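Local coordinates for protein glucanase (Klebsiella pneumoniae, PDB 5GY3) that probably hydrolyses internal beta-1,4-glucosidic linkages in cellulose and related beta-glucans, as a family 8 glycoside hydrolase, at residues M214-L225 with L235-Q243. Numbering follows the deposited sequence.
Sequences MSFDAIRIPLYL and LAPWKAWMQ
Pro222 covers one face of the Trp238 indole, its side chain crossing the ring system at about a right angle. Its CD sits 3.5 Å from the centroid of the six-membered ring and only 2° off the normal, a CH-pi contact. At the edge, close to the ring plane, comes the sulfur of Met214, SD to Trp238 CZ3 3.6 Å, a Met-aromatic contact; Leu235 O also lies in plane at the edge. Three more groups reach the ring obliquely: Ile221 meets Trp238 CZ2 with CB and CG2, Leu225 CD1 approaches the NE1 side, and the carbonyl O of Ala218 lies 3.4 Å from Trp238 CH2. That oxygen also accepts the backbone N-H of Ile221, so it has a hydrogen-bond partner within its own segment. With CG anti to the carbonyl carbon (chi1 -60°), the indole is carried off helix 236-243 among these largely apolar partners.

Further apolar contacts extend the interface beyond the indole. The Met214 chain bends at chi2 and chi3, bringing its methyl CE to Trp241 CZ3. Ile219 CD1 meets the terminal methyl of the extended Met242, CD1 to CE 4.0 Å. Leu235 places CD2 against Leu225 CB at 3.9 Å and beside Pro222. All the touching residues are buried.

Both segments belong to the (alpha/alpha)6-barrel fold of family 8 enzymes; the Ile221 side chain is about 10 Å from that of Asp87, the predicted nucleophile. Helical segments 220-225 and 236-243 run at 125° to each other, their axes 10.4 Å apart at closest. Helix 268-278 packs against Pro222 and Met242 through Thr277, Leu225 touches Phe155 of helix 155-164, Ile219 reaches Tyr294 of helix 293-307, and Met214 is joined by backbone hydrogen bonding to Ile254 in strand 254-255.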
loop_
_atom_site.group_PDB
_atom_site.type_symbol
_atom_site.label_atom_id
_atom_site.label_comp_id
_atom_site.label_asym_id
_atom_site.label_seq_id
_atom_site.Cartn_x
_atom_site.Cartn_y
_atom_site.Cartn_z
ATOM N N MET A 214 11.543 -8.094 6.401
ATOM C CA MET A 214 11.023 -6.732 6.332
ATOM C C MET A 214 11.720 -6.065 5.156
ATOM O O MET A 214 12.892 -5.694 5.257
ATOM C CB MET A 214 11.308 -5.972 7.629
ATOM C CG MET A 214 10.389 -4.754 7.840
ATOM S SD MET A 214 10.650 -3.462 6.653
ATOM C CE MET A 214 12.372 -3.074 6.998
ATOM N N SER A 215 11.015 -5.902 4.036
ATOM C CA SER A 215 11.645 -5.275 2.874
ATOM C C SER A 215 10.662 -4.375 2.131
ATOM O O SER A 215 10.060 -3.489 2.743
ATOM C CB SER A 215 12.251 -6.336 1.942
ATOM O OG SER A 215 11.267 -7.168 1.369
ATOM N N PHE A 216 10.516 -4.541 0.818
ATOM C CA PHE A 216 9.859 -3.490 0.039
ATOM C C PHE A 216 8.348 -3.423 0.244
ATOM O O PHE A 216 7.754 -2.372 -0.045
ATOM C CB PHE A 216 10.160 -3.669 -1.451
ATOM C CG PHE A 216 11.614 -3.565 -1.782
ATOM C CD1 PHE A 216 12.245 -2.332 -1.784
ATOM C CD2 PHE A 216 12.353 -4.701 -2.078
ATOM C CE1 PHE A 216 13.591 -2.226 -2.094
ATOM C CE2 PHE A 216 13.705 -4.608 -2.385
ATOM C CZ PHE A 216 14.324 -3.370 -2.391
ATOM N N ASP A 217 7.714 -4.504 0.705
ATOM C CA ASP A 217 6.309 -4.424 1.099
ATOM C C ASP A 217 6.181 -3.850 2.506
ATOM O O ASP A 217 5.495 -2.837 2.720
ATOM C CB ASP A 217 5.643 -5.802 1.038
ATOM C CG ASP A 217 5.143 -6.168 -0.356
ATOM O OD1 ASP A 217 5.238 -5.340 -1.292
ATOM O OD2 ASP A 217 4.633 -7.293 -0.503
ATOM N N ALA A 218 6.877 -4.467 3.464
ATOM C CA ALA A 218 6.659 -4.169 4.878
ATOM C C ALA A 218 6.999 -2.729 5.236
ATOM O O ALA A 218 6.390 -2.171 6.162
ATOM C CB ALA A 218 7.476 -5.133 5.736
ATOM N N ILE A 219 7.946 -2.113 4.515
ATOM C CA ILE A 219 8.344 -0.740 4.810
ATOM C C ILE A 219 7.178 0.236 4.646
ATOM O O ILE A 219 7.213 1.338 5.199
ATOM C CB ILE A 219 9.548 -0.359 3.920
ATOM C CG1 ILE A 219 10.194 0.943 4.402
ATOM C CG2 ILE A 219 9.113 -0.221 2.466
ATOM C CD1 ILE A 219 10.636 0.888 5.853
ATOM N N ARG A 220 6.121 -0.141 3.923
ATOM C CA ARG A 220 4.952 0.730 3.840
ATOM C C ARG A 220 4.149 0.769 5.136
ATOM O O ARG A 220 3.327 1.677 5.306
ATOM C CB ARG A 220 4.046 0.294 2.683
ATOM C CG ARG A 220 4.655 0.612 1.338
ATOM C CD ARG A 220 3.668 0.395 0.207
ATOM N NE ARG A 220 3.102 -0.951 0.248
ATOM C CZ ARG A 220 3.532 -1.972 -0.484
ATOM N NH1 ARG A 220 4.546 -1.795 -1.323
ATOM N NH2 ARG A 220 2.944 -3.165 -0.380
ATOM N N ILE A 221 4.358 -0.194 6.042
ATOM C CA ILE A 221 3.574 -0.234 7.279
ATOM C C ILE A 221 3.771 1.025 8.114
ATOM O O ILE A 221 2.769 1.637 8.524
ATOM C CB ILE A 221 3.887 -1.531 8.052
ATOM C CG1 ILE A 221 3.472 -2.750 7.221
ATOM C CG2 ILE A 221 3.230 -1.549 9.457
ATOM C CD1 ILE A 221 3.987 -4.112 7.767
ATOM N N PRO A 222 4.997 1.472 8.411
ATOM C CA PRO A 222 5.133 2.721 9.173
ATOM C C PRO A 222 4.630 3.931 8.415
ATOM O O PRO A 222 4.165 4.898 9.036
ATOM C CB PRO A 222 6.640 2.806 9.454
ATOM C CG PRO A 222 7.277 1.915 8.418
ATOM C CD PRO A 222 6.299 0.803 8.214
ATOM N N LEU A 223 4.708 3.913 7.085
ATOM C CA LEU A 223 4.055 4.952 6.302
ATOM C C LEU A 223 2.561 4.993 6.597
ATOM O O LEU A 223 2.015 6.047 6.934
ATOM C CB LEU A 223 4.304 4.725 4.813
ATOM C CG LEU A 223 3.432 5.516 3.831
ATOM C CD1 LEU A 223 3.670 7.033 3.938
ATOM C CD2 LEU A 223 3.721 5.036 2.419
ATOM N N TYR A 224 1.875 3.848 6.491
ATOM C CA TYR A 224 0.427 3.879 6.706
ATOM C C TYR A 224 0.080 4.160 8.165
ATOM O O TYR A 224 -0.911 4.849 8.447
ATOM C CB TYR A 224 -0.205 2.565 6.248
ATOM C CG TYR A 224 -0.119 2.305 4.766
ATOM C CD1 TYR A 224 -0.281 3.327 3.837
ATOM C CD2 TYR A 224 0.119 1.015 4.292
ATOM C CE1 TYR A 224 -0.209 3.062 2.461
ATOM C CE2 TYR A 224 0.197 0.750 2.940
ATOM C CZ TYR A 224 0.035 1.771 2.026
ATOM O OH TYR A 224 0.107 1.475 0.676
ATOM N N LEU A 225 0.895 3.667 9.104
ATOM C CA LEU A 225 0.664 3.963 10.517
ATOM C C LEU A 225 0.804 5.451 10.800
ATOM O O LEU A 225 -0.032 6.050 11.486
ATOM C CB LEU A 225 1.648 3.182 11.390
ATOM C CG LEU A 225 1.429 1.680 11.557
ATOM C CD1 LEU A 225 2.615 1.071 12.313
ATOM C CD2 LEU A 225 0.109 1.391 12.279
ATOM N N LEU A 235 3.933 2.190 16.062
ATOM C CA LEU A 235 5.156 2.696 15.455
ATOM C C LEU A 235 6.395 2.378 16.279
ATOM O O LEU A 235 7.511 2.534 15.773
ATOM C CB LEU A 235 5.037 4.209 15.233
ATOM C CG LEU A 235 4.228 4.608 13.993
ATOM C CD1 LEU A 235 3.796 6.050 14.054
ATOM C CD2 LEU A 235 5.062 4.391 12.733
ATOM N N ALA A 236 6.223 1.906 17.518
ATOM C CA ALA A 236 7.366 1.756 18.421
ATOM C C ALA A 236 8.476 0.857 17.882
ATOM O O ALA A 236 9.652 1.260 17.962
ATOM C CB ALA A 236 6.873 1.263 19.787
ATOM N N PRO A 237 8.218 -0.353 17.367
ATOM C CA PRO A 237 9.352 -1.159 16.875
ATOM C C PRO A 237 10.022 -0.544 15.660
ATOM O O PRO A 237 11.229 -0.746 15.458
ATOM C CB PRO A 237 8.716 -2.521 16.551
ATOM C CG PRO A 237 7.268 -2.218 16.308
ATOM C CD PRO A 237 6.945 -1.092 17.270
ATOM N N TRP A 238 9.271 0.192 14.841
ATOM C CA TRP A 238 9.846 0.827 13.660
ATOM C C TRP A 238 10.808 1.936 14.054
ATOM O O TRP A 238 11.931 2.021 13.538
ATOM C CB TRP A 238 8.722 1.379 12.783
ATOM C CG TRP A 238 7.802 0.299 12.333
ATOM C CD1 TRP A 238 6.619 -0.082 12.904
ATOM C CD2 TRP A 238 8.013 -0.568 11.220
ATOM N NE1 TRP A 238 6.073 -1.136 12.198
ATOM C CE2 TRP A 238 6.915 -1.455 11.164
ATOM C CE3 TRP A 238 9.021 -0.677 10.264
ATOM C CZ2 TRP A 238 6.799 -2.438 10.177
ATOM C CZ3 TRP A 238 8.907 -1.645 9.283
ATOM C CH2 TRP A 238 7.803 -2.518 9.248
ATOM N N LYS A 239 10.380 2.792 14.978
ATOM C CA LYS A 239 11.248 3.857 15.460
ATOM C C LYS A 239 12.483 3.286 16.142
ATOM O O LYS A 239 13.601 3.760 15.908
ATOM C CB LYS A 239 10.466 4.760 16.414
ATOM C CG LYS A 239 9.339 5.552 15.738
ATOM C CD LYS A 239 8.543 6.361 16.768
ATOM C CE LYS A 239 7.681 7.410 16.079
ATOM N NZ LYS A 239 6.748 8.084 17.025
ATOM N N ALA A 240 12.301 2.251 16.970
ATOM C CA ALA A 240 13.432 1.665 17.692
ATOM C C ALA A 240 14.460 1.078 16.737
ATOM O O ALA A 240 15.668 1.267 16.920
ATOM C CB ALA A 240 12.948 0.591 18.669
ATOM N N TRP A 241 14.001 0.368 15.705
ATOM C CA TRP A 241 14.937 -0.243 14.773
ATOM C C TRP A 241 15.668 0.820 13.963
ATOM O O TRP A 241 16.897 0.775 13.828
ATOM C CB TRP A 241 14.201 -1.221 13.854
ATOM C CG TRP A 241 15.150 -1.950 12.944
ATOM C CD1 TRP A 241 16.036 -2.924 13.303
ATOM C CD2 TRP A 241 15.307 -1.762 11.529
ATOM N NE1 TRP A 241 16.738 -3.356 12.196
ATOM C CE2 TRP A 241 16.312 -2.657 11.097
ATOM C CE3 TRP A 241 14.704 -0.916 10.589
ATOM C CZ2 TRP A 241 16.720 -2.743 9.759
ATOM C CZ3 TRP A 241 15.113 -1.000 9.252
ATOM C CH2 TRP A 241 16.117 -1.901 8.862
ATOM N N MET A 242 14.933 1.799 13.430
ATOM C CA MET A 242 15.575 2.846 12.643
ATOM C C MET A 242 16.502 3.706 13.502
ATOM O O MET A 242 17.576 4.115 13.044
ATOM C CB MET A 242 14.511 3.698 11.960
ATOM C CG MET A 242 13.697 2.897 10.948
ATOM S SD MET A 242 12.343 3.877 10.278
ATOM C CE MET A 242 11.494 2.624 9.311
ATOM N N GLN A 243 16.114 3.979 14.748
ATOM C CA GLN A 243 16.974 4.761 15.637
ATOM C C GLN A 243 18.288 4.050 15.955
ATOM O O GLN A 243 19.231 4.701 16.418
ATOM C CB GLN A 243 16.223 5.094 16.935
ATOM C CG GLN A 243 15.238 6.256 16.784
ATOM C CD GLN A 243 14.236 6.350 17.938
ATOM O OE1 GLN A 243 14.253 5.539 18.863
ATOM N NE2 GLN A 243 13.347 7.334 17.868
#